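Putative exported protein (Bordetella pertussis Tohama I, PDB 2PFY) binds pyroglutamic acid as an extracytoplasmic solute receptor, probably delivering it to a tripartite ATP-independent periplasmic (TRAP) transporter. Local coordinates at residues L46-V51 / R141-S146. Residues are numbered along the deposited sequence; the frame is centred on the assembly and turned at random.
Sequences LKRPEV and RFRAYS. With PCA (pyroglutamic acid), chain E.
Arg-48 reaches across the ligand cleft of this DctP-family receptor, which has the type II periplasmic-binding-protein fold, to meet Tyr-145 and, through the carboxylate of bound pyroglutamic acid, Arg-143. The loop before helix 51-57 supplies one arginine and strand 141-144 the other; one direct hydrogen bond spans the segments, while both guanidinium groups meet at the ligand carboxylate.

The charged interactions centre on that carboxylate. Arg-143 NH1 donates to ligand OXT at 2.9 Å and NH2 to O at 2.7 Å, a bidentate pairing in which guanidinium and carboxylate meet edge to edge. Arg-48 NH1 and NH2 both donate to ligand O, the latter at 3.0 Å. Ligand O thus accepts three hydrogen bonds from the two arginines, and the carboxylate's negative charge probably compensates the two nearby positive groups. Arginine suits both places because its flat, multiply donating end can chelate an anion; Arg-48 NE forms a salt bridge with Glu-9, and Arg-143 NE donates to the Val-163 carbonyl, which helps fix each guanidinium's rotation.

Packing falls to Tyr-145, whose aromatic ring offers a broad apolar surface. CG sits between the backbone N and the carbonyl carbon (chi1 60°), turning the ring toward the ligand with one face against ligand CB; CD2 rests over a face of the Arg-143 guanidinium. Tyr-145 CB lies at the edge of the Arg-48 guanidinium, 3.4 Å from NH1.

Arg-48 NH1 also donates to the backbone carbonyl O of Tyr-145, just past strand 141-144, at 3.3 Å, bent to 140° at the hydrogen, with the oxygen 22° out of the guanidinium plane.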
ATOM      1  N   LEU A  46       8.258  10.395  -9.408  1.00 18.72           N
ATOM      2  CA  LEU A  46       8.427   8.980  -9.725  1.00 19.03           C
ATOM      3  C   LEU A  46       7.091   8.272  -9.552  1.00 18.65           C
ATOM      4  O   LEU A  46       6.416   8.495  -8.568  1.00 18.93           O
ATOM      5  CB  LEU A  46       9.416   8.324  -8.731  1.00 17.82           C
ATOM      6  CG  LEU A  46      10.885   8.766  -8.873  1.00 16.68           C
ATOM      7  CD1 LEU A  46      11.688   8.501  -7.631  1.00 15.81           C
ATOM      8  CD2 LEU A  46      11.519   8.039 -10.051  1.00 17.57           C
ATOM      9  N   LYS A  47       6.755   7.375 -10.480  1.00 19.41           N
ATOM     10  CA  LYS A  47       5.562   6.537 -10.370  1.00 20.28           C
ATOM     11  C   LYS A  47       5.895   5.328  -9.500  1.00 20.26           C
ATOM     12  O   LYS A  47       7.071   4.975  -9.329  1.00 20.14           O
ATOM     13  CB  LYS A  47       5.134   6.085 -11.773  1.00 21.63           C
ATOM     14  CG  LYS A  47       4.711   7.288 -12.646  1.00 22.08           C
ATOM     15  CD  LYS A  47       4.332   6.867 -14.038  1.00 27.66           C
ATOM     16  CE  LYS A  47       3.772   8.106 -14.823  1.00 29.75           C
ATOM     17  NZ  LYS A  47       4.844   9.085 -15.138  1.00 34.99           N
ATOM     18  N   ARG A  48       4.867   4.684  -8.971  1.00 19.41           N
ATOM     19  CA  ARG A  48       5.034   3.558  -8.063  1.00 20.15           C
ATOM     20  C   ARG A  48       6.118   2.543  -8.478  1.00 20.46           C
ATOM     21  O   ARG A  48       6.937   2.203  -7.652  1.00 19.38           O
ATOM     22  CB  ARG A  48       3.694   2.845  -7.839  1.00 19.90           C
ATOM     23  CG  ARG A  48       3.765   1.580  -7.003  1.00 19.10           C
ATOM     24  CD  ARG A  48       2.346   0.990  -6.781  1.00 20.21           C
ATOM     25  NE  ARG A  48       1.565   1.770  -5.819  1.00 19.51           N
ATOM     26  CZ  ARG A  48       0.232   1.753  -5.750  1.00 20.48           C
ATOM     27  NH1 ARG A  48      -0.460   0.992  -6.599  1.00 20.10           N
ATOM     28  NH2 ARG A  48      -0.419   2.488  -4.843  1.00 16.60           N
ATOM     29  N   PRO A  49       6.073   2.025  -9.734  1.00 21.21           N
ATOM     30  CA  PRO A  49       7.087   1.058 -10.151  1.00 22.16           C
ATOM     31  C   PRO A  49       8.504   1.640 -10.262  1.00 21.26           C
ATOM     32  O   PRO A  49       9.442   0.868 -10.407  1.00 21.48           O
ATOM     33  CB  PRO A  49       6.628   0.628 -11.568  1.00 22.35           C
ATOM     34  CG  PRO A  49       5.260   1.109 -11.709  1.00 23.97           C
ATOM     35  CD  PRO A  49       5.096   2.286 -10.816  1.00 21.69           C
ATOM     36  N   GLU A  50       8.635   2.973 -10.251  1.00 21.34           N
ATOM     37  CA  GLU A  50       9.955   3.671 -10.387  1.00 20.61           C
ATOM     38  C   GLU A  50      10.598   4.087  -9.069  1.00 20.31           C
ATOM     39  O   GLU A  50      11.784   4.494  -9.050  1.00 19.01           O
ATOM     40  CB  GLU A  50       9.815   4.957 -11.237  1.00 20.28           C
ATOM     41  CG  GLU A  50       9.230   4.737 -12.654  1.00 21.99           C
ATOM     42  CD  GLU A  50       8.831   6.027 -13.349  1.00 22.83           C
ATOM     43  OE1 GLU A  50       8.542   7.044 -12.688  1.00 23.29           O
ATOM     44  OE2 GLU A  50       8.772   6.013 -14.585  1.00 27.35           O
ATOM     45  N   VAL A  51       9.819   4.082  -7.986  1.00 19.19           N
ATOM     46  CA  VAL A  51      10.305   4.614  -6.724  1.00 18.63           C
ATOM     47  C   VAL A  51      11.582   3.922  -6.228  1.00 19.19           C
ATOM     48  O   VAL A  51      12.537   4.598  -5.897  1.00 18.42           O
ATOM     49  CB  VAL A  51       9.226   4.603  -5.629  1.00 17.73           C
ATOM     50  CG1 VAL A  51       9.857   5.050  -4.235  1.00 18.24           C
ATOM     51  CG2 VAL A  51       8.066   5.564  -6.036  1.00 15.97           C
ATOM     52  N   ARG A 141     -12.912  -6.171 -17.047  1.00 30.89           N
ATOM     53  CA  ARG A 141     -11.642  -5.415 -17.053  1.00 30.73           C
ATOM     54  C   ARG A 141     -11.472  -4.869 -15.649  1.00 29.02           C
ATOM     55  O   ARG A 141     -12.173  -3.963 -15.234  1.00 28.60           O
ATOM     56  CB  ARG A 141     -11.684  -4.275 -18.067  1.00 30.02           C
ATOM     57  CG  ARG A 141     -11.919  -4.766 -19.516  1.00 32.95           C
ATOM     58  CD  ARG A 141     -12.235  -3.592 -20.462  1.00 33.47           C
ATOM     59  NE  ARG A 141     -12.222  -4.012 -21.869  1.00 38.51           N
ATOM     60  CZ  ARG A 141     -12.253  -3.180 -22.907  1.00 39.59           C
ATOM     61  NH1 ARG A 141     -12.272  -1.873 -22.712  1.00 37.02           N
ATOM     62  NH2 ARG A 141     -12.260  -3.659 -24.146  1.00 40.03           N
ATOM     63  N   PHE A 142     -10.591  -5.499 -14.899  1.00 27.90           N
ATOM     64  CA  PHE A 142     -10.557  -5.264 -13.471  1.00 27.48           C
ATOM     65  C   PHE A 142      -9.188  -4.651 -13.152  1.00 26.87           C
ATOM     66  O   PHE A 142      -8.144  -5.204 -13.512  1.00 27.46           O
ATOM     67  CB  PHE A 142     -10.789  -6.586 -12.738  1.00 27.15           C
ATOM     68  CG  PHE A 142     -11.033  -6.433 -11.249  1.00 28.75           C
ATOM     69  CD1 PHE A 142     -12.330  -6.511 -10.730  1.00 26.06           C
ATOM     70  CD2 PHE A 142      -9.956  -6.212 -10.363  1.00 26.24           C
ATOM     71  CE1 PHE A 142     -12.549  -6.389  -9.355  1.00 28.19           C
ATOM     72  CE2 PHE A 142     -10.170  -6.061  -8.976  1.00 24.68           C
ATOM     73  CZ  PHE A 142     -11.459  -6.152  -8.471  1.00 25.65           C
ATOM     74  N   ARG A 143      -9.196  -3.492 -12.509  1.00 26.03           N
ATOM     75  CA  ARG A 143      -7.940  -2.816 -12.162  1.00 25.69           C
ATOM     76  C   ARG A 143      -7.044  -3.657 -11.267  1.00 25.31           C
ATOM     77  O   ARG A 143      -7.494  -4.178 -10.238  1.00 26.74           O
ATOM     78  CB  ARG A 143      -8.218  -1.489 -11.446  1.00 25.68           C
ATOM     79  CG  ARG A 143      -6.920  -0.748 -11.035  1.00 25.80           C
ATOM     80  CD  ARG A 143      -7.180   0.427 -10.162  1.00 23.30           C
ATOM     81  NE  ARG A 143      -5.891   1.006  -9.763  1.00 23.10           N
ATOM     82  CZ  ARG A 143      -5.564   1.336  -8.518  1.00 20.99           C
ATOM     83  NH1 ARG A 143      -6.471   1.228  -7.554  1.00 19.33           N
ATOM     84  NH2 ARG A 143      -4.340   1.829  -8.251  1.00 18.57           N
ATOM     85  N   ALA A 144      -5.772  -3.776 -11.645  1.00 24.04           N
ATOM     86  CA  ALA A 144      -4.737  -4.316 -10.749  1.00 23.54           C
ATOM     87  C   ALA A 144      -3.729  -3.197 -10.480  1.00 23.35           C
ATOM     88  O   ALA A 144      -3.626  -2.282 -11.273  1.00 23.17           O
ATOM     89  CB  ALA A 144      -4.008  -5.502 -11.404  1.00 23.69           C
ATOM     90  N   TYR A 145      -3.001  -3.258  -9.362  1.00 22.73           N
ATOM     91  CA  TYR A 145      -2.064  -2.171  -9.045  1.00 23.06           C
ATOM     92  C   TYR A 145      -0.702  -2.653  -8.570  1.00 23.49           C
ATOM     93  O   TYR A 145       0.135  -1.860  -8.114  1.00 23.40           O
ATOM     94  CB  TYR A 145      -2.680  -1.157  -8.065  1.00 21.69           C
ATOM     95  CG  TYR A 145      -3.113  -1.701  -6.727  1.00 21.35           C
ATOM     96  CD1 TYR A 145      -2.177  -2.202  -5.814  1.00 19.66           C
ATOM     97  CD2 TYR A 145      -4.465  -1.676  -6.347  1.00 19.20           C
ATOM     98  CE1 TYR A 145      -2.567  -2.682  -4.598  1.00 21.72           C
ATOM     99  CE2 TYR A 145      -4.872  -2.173  -5.114  1.00 18.81           C
ATOM    100  CZ  TYR A 145      -3.919  -2.681  -4.243  1.00 20.96           C
ATOM    101  OH  TYR A 145      -4.257  -3.173  -3.008  1.00 19.83           O
ATOM    102  N   SER A 146      -0.496  -3.961  -8.689  1.00 24.50           N
ATOM    103  CA  SER A 146       0.703  -4.649  -8.195  1.00 25.92           C
ATOM    104  C   SER A 146       0.730  -6.041  -8.853  1.00 26.87           C
ATOM    105  O   SER A 146      -0.279  -6.475  -9.445  1.00 27.32           O
ATOM    106  CB  SER A 146       0.662  -4.755  -6.663  1.00 24.96           C
ATOM    107  OG  SER A 146      -0.420  -5.580  -6.235  1.00 26.70           O
TER
HETATM  108  N   PCA E 302      -4.798   2.344  -2.505  1.00 22.63           N
HETATM  109  CA  PCA E 302      -3.622   2.045  -3.356  1.00 23.48           C
HETATM  110  CB  PCA E 302      -3.008   0.735  -2.929  1.00 22.44           C
HETATM  111  CG  PCA E 302      -3.887   0.196  -1.841  1.00 23.29           C
HETATM  112  CD  PCA E 302      -4.931   1.240  -1.620  1.00 20.74           C
HETATM  113  OE  PCA E 302      -5.783   1.186  -0.739  1.00 22.48           O
HETATM  114  C   PCA E 302      -4.033   1.979  -4.814  1.00 24.18           C
HETATM  115  O   PCA E 302      -3.227   1.985  -5.753  1.00 24.73           O
HETATM  116  OXT PCA E 302      -5.221   1.918  -5.072  1.00 25.49           O